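Local coordinates for interphotoreceptor retinoid-binding protein (Xenopus laevis, PDB 1J7X), which probably binds retinoids in the interphotoreceptor matrix and carries them between photoreceptors and the retinal pigment epithelium, at residues H211-A214 and T215-E219; D269-G273 and G274-P278; P26-L29 and Q30-N34; Q115-V119 and S120-K124. All coordinates share one frame; numbering follows the deposited sequence.

Interaction 1 (H211-A214 and T215-E219); sequences HQTA and TAAEE
The chain turns sharply from loop into helix where Ala217 N donates to Ala214 O at 2.9 Å, an N-H...O angle of 132°, with Thr215 between them at a positive phi (31°, psi -116°). This is the strand-turn-helix of the ClpP/crotonase-type beta-beta-alpha spiral, leading from strand 204-209 into helix 216-226. Thr215 holds its N-cap position and probably corresponds to the nucleophilic serine of S41 peptidases, although its hydroxyl makes no capping bond and is instead bonded to Gly153 N. Two side chains of the helix pack back against the incoming loop. The methyl of Ala217 meets Thr213 CG2 at 3.5 Å. Thr213 CG2 lies anti to its own backbone N, which turns it to the helix, while OG1 is bonded to Leu147 O. Glu218 runs back alongside the loop with its chain extended beyond CG, and Thr213 O lies 3.3 Å from Glu218 CG. Its carboxylate, buried with the rest of the residue, is well satisfied: Thr237 OG1 and Gly239 N hold OE1, and Asn240 N holds OE2. The extended acid thus bridges from its own helix to the 237-240 loop while passing over the loop backbone, where Glu218 OE2 comes within 3.2 Å of Ala214 CA.

Interaction 2 (D269-G273 and G274-P278); sequences DYWLG and GGVVP
Trp271 and Val276 meet across a glycine-rich bend, the six-membered part of the indole approaching the valine at a slant. Trp271 CZ2 is 3.6 Å from Val276 CG2, and CH2 lies slightly farther from the same methyl, at 3.8 Å, which makes this one branch of the valine the whole of the direct side-chain contact. The indole is brought there by a first torsion that sets CG anti to the backbone N (chi1 -166°), swinging the ring under the turn. One face of it carries Gly273 CA, 3.7 Å above the plane and displaced toward the rim. The pyrrole edge is used differently: a water lies in the ring plane and links the two halves of the bend, accepting a weak bond from Trp271 NE1 (3.4 Å) and donating a firmer one to Gly275 O (2.7 Å). The indole is further fixed from outside by a stack with Tyr222 and an edge-to-face contact with Phe263, while Val276 also leans on helix 216-226.

The backbone between the two side chains can turn so tightly because three glycines succeed one another. Gly273 has a positive phi (66°), and a side chain on Gly274 would run into Gly273 O. With its Gly-Gly-Gly-Val-Val-Pro sequence, the bend resembles the glycine- and proline-containing loop of S41-family proteins, here joining strand 254-265 of the antiparallel sheet to strand 280-281 at the edge of the mixed sheet.

Interaction 3 (P26-L29 and Q30-N34); sequences PTLL and QHLPN
Thr27 and His31 stand one helical turn apart, joined through both backbone and side chains. Among the backbone hydrogen bonds of helix 25-31, His31 N donates to Thr27 O at 2.9 Å with an angle of 153°. The same Thr27 O also lies near His31 CD2, obliquely to the ring. Leu32 N reaches Leu28 O at 2.9 Å and is straighter, at 162°. Gln30 N is shared weakly between Pro26 O and Thr27 O. The next acceptor has no such donor to meet: Pro33 has no N-H, and its CD packs 3.1 Å from Leu29 O.

Nonpolar contacts follow the same spacing. The threonine and the imidazole lie side by side and point the same way, with Thr27 CG2 touching His31 CD2 at 3.5 Å. A glycine in place of His31 would probably leave Thr27 CG2 without this neighbour and open a gap against Leu57. On the buried side, Leu28 CB meets Leu32 CD1 loosely at 4.5 Å. Leu28 packs on helix 43-58, and Leu32 on both that helix and helix 2-18.

One water-mediated link completes the set. Bent at chi2 (-69°), the Gln30 chain carries its amide back toward the previous turn, where a water donates to Pro26 O at 2.8 Å and accepts from Gln30 NE2 at 3.1 Å. The chemistry is that of an amphipathic helix, leucines turned to the N-terminal helical bundle and polar groups to solvent, with Pro33 offering no N-H to Leu29 O.

Interaction 4 (Q115-V119 and S120-K124); sequences QFADV and SVIAK
Ala117 lays its methyl against the first turn of helix 119-137, with Ala117 CB 3.9 Å from Val121 CG1 and 4.4 Å from Ile122 CD1. Asp118 follows at the N-cap. Its CG is anti to the backbone N (chi1 -176°), which carries OD2 forward over the helix start, and there OD2 accepts from Ser120 N at 2.8 Å (164°), an Asx turn that caps the helix. Ser120 OG donates to the same Asp118 OD2, also at 2.8 Å, and the two donors come from opposite faces of the carboxylate, fixing its rotation; OD1 is held by Thr156 OG1. With an alanine in place of Asp118, Ser120 N and OG and the hydroxyl of Thr156 would probably lose this acceptor, and the first turn would be likely to fray. The main chain of Asp118 is used as well: its O accepts from Ile122 N at 3.1 Å, in the carbonyl plane, and from Val121 N at 2.9 Å, which sits well above that plane. Val119 O continues the pattern, accepting from Ala123 N at 2.9 Å while the methyl of Ala123 packs against that carbonyl.

How the interactions relate
Interactions 1, 2 and 4 belong to the S41-like part of the chain, and helix 216-226 is what they share. Interaction 1 forms its start, with Thr215 probably at the place of the S41 nucleophile, and touches both others: Glu218 O lies 3.4 Å from Val276 CG2 of interaction 2, while Phe116 CE1, in the loop of interaction 4, is 3.6 Å from Ala217 CA. Interactions 2 and 4 do not meet, their nearest atoms being about 11 Å apart. Thr237, already a partner of Glu218, also bonds Val276 N. Interaction 3 stands apart in the N-terminal helices, its nearest atoms about 13 Å from interaction 2 and about 31 Å from interaction 4.

Interaction 1 (H211-A214 and T215-E219)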
loop_
_atom_site.group_PDB
_atom_site.type_symbol
_atom_site.label_atom_id
_atom_site.label_comp_id
_atom_site.label_asym_id
_atom_site.label_seq_id
_atom_site.Cartn_x
_atom_site.Cartn_y
_atom_site.Cartn_z
ATOM N N HIS A 211 -3.656 -6.431 10.507
ATOM C CA HIS A 211 -3.561 -5.044 10.824
ATOM C C HIS A 211 -2.150 -4.534 10.789
ATOM O O HIS A 211 -1.947 -3.340 10.773
ATOM C CB HIS A 211 -4.140 -4.755 12.191
ATOM C CG HIS A 211 -3.383 -5.412 13.321
ATOM N ND1 HIS A 211 -2.447 -4.731 14.083
ATOM C CD2 HIS A 211 -3.464 -6.653 13.852
ATOM C CE1 HIS A 211 -1.934 -5.557 14.979
ATOM N NE2 HIS A 211 -2.511 -6.732 14.840
ATOM N N GLN A 212 -1.152 -5.421 10.841
ATOM C CA GLN A 212 0.235 -5.018 10.738
ATOM C C GLN A 212 0.712 -4.883 9.270
ATOM O O GLN A 212 1.704 -4.239 9.004
ATOM C CB GLN A 212 1.170 -5.976 11.458
ATOM C CG GLN A 212 0.882 -6.020 12.954
ATOM C CD GLN A 212 1.413 -7.302 13.595
ATOM O OE1 GLN A 212 2.493 -7.774 13.209
ATOM N NE2 GLN A 212 0.638 -7.894 14.557
ATOM N N THR A 213 0.021 -5.469 8.314
ATOM C CA THR A 213 0.423 -5.343 6.899
ATOM C C THR A 213 0.505 -3.885 6.490
ATOM O O THR A 213 -0.457 -3.098 6.752
ATOM C CB THR A 213 -0.570 -6.097 6.036
ATOM O OG1 THR A 213 -0.754 -7.450 6.555
ATOM C CG2 THR A 213 -0.148 -6.145 4.500
ATOM N N ALA A 214 1.622 -3.437 5.914
ATOM C CA ALA A 214 1.862 -2.029 5.679
ATOM C C ALA A 214 2.494 -1.698 4.336
ATOM O O ALA A 214 3.125 -2.571 3.721
ATOM C CB ALA A 214 2.721 -1.466 6.770
ATOM N N THR A 215 2.450 -0.415 4.030
ATOM C CA THR A 215 2.952 0.189 2.800
ATOM C C THR A 215 2.885 -0.709 1.549
ATOM O O THR A 215 1.811 -1.157 1.122
ATOM C CB THR A 215 4.406 0.713 3.091
ATOM O OG1 THR A 215 5.258 -0.312 3.643
ATOM C CG2 THR A 215 4.424 1.730 4.256
ATOM N N ALA A 216 4.092 -1.016 1.054
ATOM C CA ALA A 216 4.183 -1.796 -0.189
ATOM C C ALA A 216 3.351 -3.058 -0.135
ATOM O O ALA A 216 2.847 -3.561 -1.152
ATOM C CB ALA A 216 5.591 -2.133 -0.546
ATOM N N ALA A 217 3.276 -3.719 1.061
ATOM C CA ALA A 217 2.467 -4.941 1.177
ATOM C C ALA A 217 0.977 -4.670 0.946
ATOM O O ALA A 217 0.286 -5.501 0.399
ATOM C CB ALA A 217 2.742 -5.632 2.536
ATOM N N GLU A 218 0.517 -3.541 1.459
ATOM C CA GLU A 218 -0.887 -3.145 1.253
ATOM C C GLU A 218 -1.197 -2.872 -0.238
ATOM O O GLU A 218 -2.166 -3.306 -0.756
ATOM C CB GLU A 218 -1.182 -1.892 2.110
ATOM C CG GLU A 218 -1.055 -2.100 3.612
ATOM C CD GLU A 218 -1.468 -0.840 4.427
ATOM O OE1 GLU A 218 -2.759 -0.578 4.563
ATOM O OE2 GLU A 218 -0.581 -0.075 4.861
ATOM N N GLU A 219 -0.219 -2.215 -0.878
ATOM C CA GLU A 219 -0.336 -1.915 -2.305
ATOM C C GLU A 219 -0.425 -3.135 -3.090
ATOM O O GLU A 219 -1.286 -3.275 -3.962
ATOM C CB GLU A 219 0.779 -1.040 -2.801
ATOM C CG GLU A 219 0.603 0.415 -2.420
ATOM C CD GLU A 219 1.717 1.360 -2.998
ATOM O OE1 GLU A 219 2.242 1.047 -4.086
ATOM O OE2 GLU A 219 1.996 2.413 -2.303
#

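Interaction 2 (D269-G273 and G274-P278)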
loop_
_atom_site.group_PDB
_atom_site.type_symbol
_atom_site.label_atom_id
_atom_site.label_comp_id
_atom_site.label_asym_id
_atom_site.label_seq_id
_atom_site.Cartn_x
_atom_site.Cartn_y
_atom_site.Cartn_z
ATOM N N ASP A 269 -10.932 3.514 -9.806
ATOM C CA ASP A 269 -11.236 3.924 -8.483
ATOM C C ASP A 269 -10.043 4.595 -7.815
ATOM O O ASP A 269 -8.935 4.094 -7.901
ATOM C CB ASP A 269 -11.682 2.760 -7.656
ATOM C CG ASP A 269 -12.958 2.108 -8.189
ATOM O OD1 ASP A 269 -13.810 2.837 -8.680
ATOM O OD2 ASP A 269 -13.151 0.876 -8.170
ATOM N N TYR A 270 -10.295 5.721 -7.103
ATOM C CA TYR A 270 -9.248 6.348 -6.316
ATOM C C TYR A 270 -9.151 5.660 -4.956
ATOM O O TYR A 270 -10.145 5.575 -4.204
ATOM C CB TYR A 270 -9.619 7.844 -6.032
ATOM C CG TYR A 270 -9.463 8.729 -7.217
ATOM C CD1 TYR A 270 -10.312 8.594 -8.335
ATOM C CD2 TYR A 270 -8.496 9.661 -7.238
ATOM C CE1 TYR A 270 -10.158 9.442 -9.435
ATOM C CE2 TYR A 270 -8.304 10.485 -8.349
ATOM C CZ TYR A 270 -9.172 10.397 -9.409
ATOM O OH TYR A 270 -9.106 11.181 -10.564
ATOM N N TRP A 271 -8.015 5.117 -4.635
ATOM C CA TRP A 271 -7.850 4.517 -3.326
ATOM C C TRP A 271 -7.418 5.514 -2.304
ATOM O O TRP A 271 -6.330 6.132 -2.426
ATOM C CB TRP A 271 -6.810 3.403 -3.454
ATOM C CG TRP A 271 -6.798 2.511 -2.265
ATOM C CD1 TRP A 271 -7.751 2.287 -1.376
ATOM C CD2 TRP A 271 -5.639 1.784 -1.827
ATOM N NE1 TRP A 271 -7.262 1.466 -0.350
ATOM C CE2 TRP A 271 -5.979 1.108 -0.666
ATOM C CE3 TRP A 271 -4.358 1.618 -2.331
ATOM C CZ2 TRP A 271 -5.100 0.268 -0.024
ATOM C CZ3 TRP A 271 -3.475 0.709 -1.648
ATOM C CH2 TRP A 271 -3.859 0.110 -0.542
ATOM N N LEU A 272 -8.217 5.721 -1.284
ATOM C CA LEU A 272 -7.884 6.648 -0.243
ATOM C C LEU A 272 -7.059 6.006 0.947
ATOM O O LEU A 272 -6.873 6.609 1.998
ATOM C CB LEU A 272 -9.129 7.280 0.296
ATOM C CG LEU A 272 -9.896 8.151 -0.698
ATOM C CD1 LEU A 272 -8.961 9.074 -1.466
ATOM C CD2 LEU A 272 -10.645 7.336 -1.630
ATOM N N GLY A 273 -6.676 4.752 0.779
ATOM C CA GLY A 273 -5.914 4.068 1.788
ATOM C C GLY A 273 -6.717 3.880 3.032
ATOM O O GLY A 273 -7.885 3.680 3.014
ATOM N N GLY A 274 -6.077 4.005 4.130
ATOM C CA GLY A 274 -6.782 3.775 5.397
ATOM C C GLY A 274 -6.895 2.275 5.701
ATOM O O GLY A 274 -7.472 1.941 6.739
ATOM N N GLY A 275 -6.411 1.414 4.768
ATOM C CA GLY A 275 -6.399 -0.045 4.934
ATOM C C GLY A 275 -7.049 -0.791 3.827
ATOM O O GLY A 275 -8.110 -0.429 3.379
ATOM N N VAL A 276 -6.441 -1.878 3.356
ATOM C CA VAL A 276 -7.094 -2.764 2.377
ATOM C C VAL A 276 -8.167 -3.484 3.166
ATOM O O VAL A 276 -7.955 -3.891 4.334
ATOM C CB VAL A 276 -6.098 -3.814 1.867
ATOM C CG1 VAL A 276 -6.780 -4.821 1.004
ATOM C CG2 VAL A 276 -4.974 -3.123 1.123
ATOM N N VAL A 277 -9.323 -3.627 2.577
ATOM C CA VAL A 277 -10.452 -4.322 3.178
ATOM C C VAL A 277 -10.558 -5.680 2.547
ATOM O O VAL A 277 -10.812 -5.804 1.331
ATOM C CB VAL A 277 -11.786 -3.536 2.921
ATOM C CG1 VAL A 277 -12.897 -4.267 3.640
ATOM C CG2 VAL A 277 -11.680 -2.220 3.526
ATOM N N PRO A 278 -10.285 -6.739 3.306
ATOM C CA PRO A 278 -10.308 -8.113 2.736
ATOM C C PRO A 278 -11.668 -8.503 2.180
ATOM O O PRO A 278 -12.711 -7.982 2.641
ATOM C CB PRO A 278 -9.996 -8.978 3.933
ATOM C CG PRO A 278 -9.078 -8.072 4.768
ATOM C CD PRO A 278 -9.780 -6.731 4.680
HETATM O O HOH W 1 -9.871 0.693 1.644
#

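Interaction 3 (P26-L29 and Q30-N34)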
loop_
_atom_site.group_PDB
_atom_site.type_symbol
_atom_site.label_atom_id
_atom_site.label_comp_id
_atom_site.label_asym_id
_atom_site.label_seq_id
_atom_site.Cartn_x
_atom_site.Cartn_y
_atom_site.Cartn_z
ATOM N N PRO A 26 -10.363 25.229 -5.309
ATOM C CA PRO A 26 -11.237 26.426 -5.429
ATOM C C PRO A 26 -12.301 26.491 -4.378
ATOM O O PRO A 26 -12.406 27.477 -3.646
ATOM C CB PRO A 26 -11.768 26.289 -6.830
ATOM C CG PRO A 26 -10.728 25.621 -7.567
ATOM C CD PRO A 26 -10.229 24.508 -6.619
ATOM N N THR A 27 -13.066 25.409 -4.242
ATOM C CA THR A 27 -14.115 25.300 -3.247
ATOM C C THR A 27 -13.667 25.387 -1.777
ATOM O O THR A 27 -14.332 26.029 -0.914
ATOM C CB THR A 27 -14.882 24.025 -3.534
ATOM O OG1 THR A 27 -15.524 24.235 -4.776
ATOM C CG2 THR A 27 -16.022 23.828 -2.554
ATOM N N LEU A 28 -12.493 24.817 -1.500
ATOM C CA LEU A 28 -11.941 24.846 -0.168
ATOM C C LEU A 28 -11.528 26.281 0.169
ATOM O O LEU A 28 -11.654 26.742 1.318
ATOM C CB LEU A 28 -10.717 23.966 -0.122
ATOM C CG LEU A 28 -11.051 22.529 0.030
ATOM C CD1 LEU A 28 -9.751 21.657 -0.271
ATOM C CD2 LEU A 28 -11.509 22.251 1.428
ATOM N N LEU A 29 -11.005 26.975 -0.839
ATOM C CA LEU A 29 -10.574 28.390 -0.635
ATOM C C LEU A 29 -11.813 29.307 -0.452
ATOM O O LEU A 29 -11.712 30.401 0.169
ATOM C CB LEU A 29 -9.700 28.900 -1.835
ATOM C CG LEU A 29 -8.200 28.636 -1.711
ATOM C CD1 LEU A 29 -7.559 29.502 -0.619
ATOM C CD2 LEU A 29 -7.928 27.263 -1.360
ATOM N N GLN A 30 -12.973 28.861 -0.905
ATOM C CA GLN A 30 -14.208 29.629 -0.668
ATOM C C GLN A 30 -14.763 29.332 0.733
ATOM O O GLN A 30 -15.190 30.248 1.469
ATOM C CB GLN A 30 -15.279 29.229 -1.687
ATOM C CG GLN A 30 -14.996 29.696 -3.124
ATOM C CD GLN A 30 -15.100 31.187 -3.327
ATOM O OE1 GLN A 30 -15.852 31.862 -2.560
ATOM N NE2 GLN A 30 -14.379 31.728 -4.378
ATOM N N HIS A 31 -14.779 28.057 1.133
ATOM C CA HIS A 31 -15.414 27.723 2.363
ATOM C C HIS A 31 -14.553 28.033 3.592
ATOM O O HIS A 31 -15.030 28.502 4.600
ATOM C CB HIS A 31 -15.771 26.253 2.349
ATOM C CG HIS A 31 -17.004 25.936 1.582
ATOM N ND1 HIS A 31 -18.226 26.492 1.872
ATOM C CD2 HIS A 31 -17.210 25.102 0.535
ATOM C CE1 HIS A 31 -19.132 26.011 1.050
ATOM N NE2 HIS A 31 -18.542 25.163 0.225
ATOM N N LEU A 32 -13.302 27.626 3.578
ATOM C CA LEU A 32 -12.501 27.763 4.773
ATOM C C LEU A 32 -12.484 29.183 5.430
ATOM O O LEU A 32 -12.555 29.295 6.650
ATOM C CB LEU A 32 -11.111 27.317 4.511
ATOM C CG LEU A 32 -10.958 25.815 4.310
ATOM C CD1 LEU A 32 -9.547 25.405 3.961
ATOM C CD2 LEU A 32 -11.442 25.077 5.598
ATOM N N PRO A 33 -12.349 30.245 4.662
ATOM C CA PRO A 33 -12.345 31.574 5.226
ATOM C C PRO A 33 -13.725 31.994 5.675
ATOM O O PRO A 33 -13.841 32.953 6.387
ATOM C CB PRO A 33 -11.841 32.431 4.044
ATOM C CG PRO A 33 -11.171 31.486 3.163
ATOM C CD PRO A 33 -12.001 30.274 3.241
ATOM N N ASN A 34 -14.741 31.263 5.288
ATOM C CA ASN A 34 -16.096 31.609 5.601
ATOM C C ASN A 34 -16.595 31.052 6.941
ATOM O O ASN A 34 -17.616 31.462 7.426
ATOM C CB ASN A 34 -17.014 31.153 4.409
ATOM C CG ASN A 34 -18.498 31.545 4.579
ATOM O OD1 ASN A 34 -18.827 32.723 4.737
ATOM N ND2 ASN A 34 -19.400 30.528 4.561
HETATM O O HOH W 2 -11.856 29.945 -4.946
#

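Interaction 4 (Q115-V119 and S120-K124)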
loop_
_atom_site.group_PDB
_atom_site.type_symbol
_atom_site.label_atom_id
_atom_site.label_comp_id
_atom_site.label_asym_id
_atom_site.label_seq_id
_atom_site.Cartn_x
_atom_site.Cartn_y
_atom_site.Cartn_z
ATOM N N GLN A 115 8.842 -8.365 4.168
ATOM C CA GLN A 115 9.225 -7.044 3.757
ATOM C C GLN A 115 9.199 -6.974 2.233
ATOM O O GLN A 115 9.177 -7.998 1.630
ATOM C CB GLN A 115 10.608 -6.736 4.317
ATOM C CG GLN A 115 11.681 -7.545 3.808
ATOM C CD GLN A 115 13.019 -7.081 4.307
ATOM O OE1 GLN A 115 13.425 -7.456 5.461
ATOM N NE2 GLN A 115 13.770 -6.408 3.429
ATOM N N PHE A 116 9.223 -5.777 1.668
ATOM C CA PHE A 116 9.307 -5.524 0.227
ATOM C C PHE A 116 10.610 -4.677 0.116
ATOM O O PHE A 116 10.681 -3.575 0.543
ATOM C CB PHE A 116 8.102 -4.751 -0.270
ATOM C CG PHE A 116 6.974 -5.630 -0.676
ATOM C CD1 PHE A 116 6.137 -6.140 0.268
ATOM C CD2 PHE A 116 6.735 -5.883 -2.028
ATOM C CE1 PHE A 116 5.157 -6.989 -0.133
ATOM C CE2 PHE A 116 5.708 -6.684 -2.428
ATOM C CZ PHE A 116 4.916 -7.225 -1.482
ATOM N N ALA A 117 11.616 -5.215 -0.477
ATOM C CA ALA A 117 12.830 -4.446 -0.720
ATOM C C ALA A 117 12.701 -3.637 -2.027
ATOM O O ALA A 117 11.849 -3.926 -2.840
ATOM C CB ALA A 117 13.946 -5.400 -0.846
ATOM N N ASP A 118 13.554 -2.648 -2.163
ATOM C CA ASP A 118 13.578 -1.796 -3.316
ATOM C C ASP A 118 13.885 -2.669 -4.571
ATOM O O ASP A 118 14.551 -3.712 -4.472
ATOM C CB ASP A 118 14.672 -0.724 -3.182
ATOM C CG ASP A 118 14.660 0.236 -4.336
ATOM O OD1 ASP A 118 13.767 1.109 -4.378
ATOM O OD2 ASP A 118 15.463 0.061 -5.283
ATOM N N VAL A 119 13.387 -2.207 -5.702
ATOM C CA VAL A 119 13.600 -2.974 -6.909
ATOM C C VAL A 119 15.129 -3.196 -7.196
ATOM O O VAL A 119 15.501 -4.150 -7.880
ATOM C CB VAL A 119 12.805 -2.404 -8.104
ATOM C CG1 VAL A 119 13.408 -1.109 -8.581
ATOM C CG2 VAL A 119 12.680 -3.447 -9.221
ATOM N N SER A 120 15.980 -2.282 -6.676
ATOM C CA SER A 120 17.421 -2.439 -6.946
ATOM C C SER A 120 17.970 -3.682 -6.247
ATOM O O SER A 120 18.914 -4.296 -6.736
ATOM C CB SER A 120 18.163 -1.176 -6.619
ATOM O OG SER A 120 18.075 -0.827 -5.244
ATOM N N VAL A 121 17.370 -4.030 -5.107
ATOM C CA VAL A 121 17.708 -5.172 -4.341
ATOM C C VAL A 121 17.173 -6.409 -4.979
ATOM O O VAL A 121 17.892 -7.418 -5.165
ATOM C CB VAL A 121 17.265 -5.020 -2.923
ATOM C CG1 VAL A 121 17.510 -6.344 -2.160
ATOM C CG2 VAL A 121 18.003 -3.783 -2.248
ATOM N N ILE A 122 15.894 -6.373 -5.387
ATOM C CA ILE A 122 15.291 -7.493 -6.009
ATOM C C ILE A 122 16.012 -7.883 -7.256
ATOM O O ILE A 122 16.108 -9.067 -7.568
ATOM C CB ILE A 122 13.779 -7.344 -6.347
ATOM C CG1 ILE A 122 12.974 -7.079 -5.084
ATOM C CG2 ILE A 122 13.206 -8.563 -7.105
ATOM C CD1 ILE A 122 13.024 -8.264 -4.084
ATOM N N ALA A 123 16.570 -6.887 -7.945
ATOM C CA ALA A 123 17.335 -7.169 -9.171
ATOM C C ALA A 123 18.483 -8.137 -8.881
ATOM O O ALA A 123 18.590 -9.241 -9.488
ATOM C CB ALA A 123 17.891 -5.868 -9.711
ATOM N N LYS A 124 19.285 -7.804 -7.893
ATOM C CA LYS A 124 20.414 -8.699 -7.483
ATOM C C LYS A 124 19.989 -10.057 -6.876
ATOM O O LYS A 124 20.656 -11.087 -7.108
ATOM C CB LYS A 124 21.233 -7.952 -6.464
ATOM C CG LYS A 124 21.919 -6.679 -7.076
ATOM C CD LYS A 124 22.832 -7.039 -8.304
ATOM C CE LYS A 124 23.505 -5.815 -9.027
ATOM N NZ LYS A 124 22.490 -4.859 -9.868
#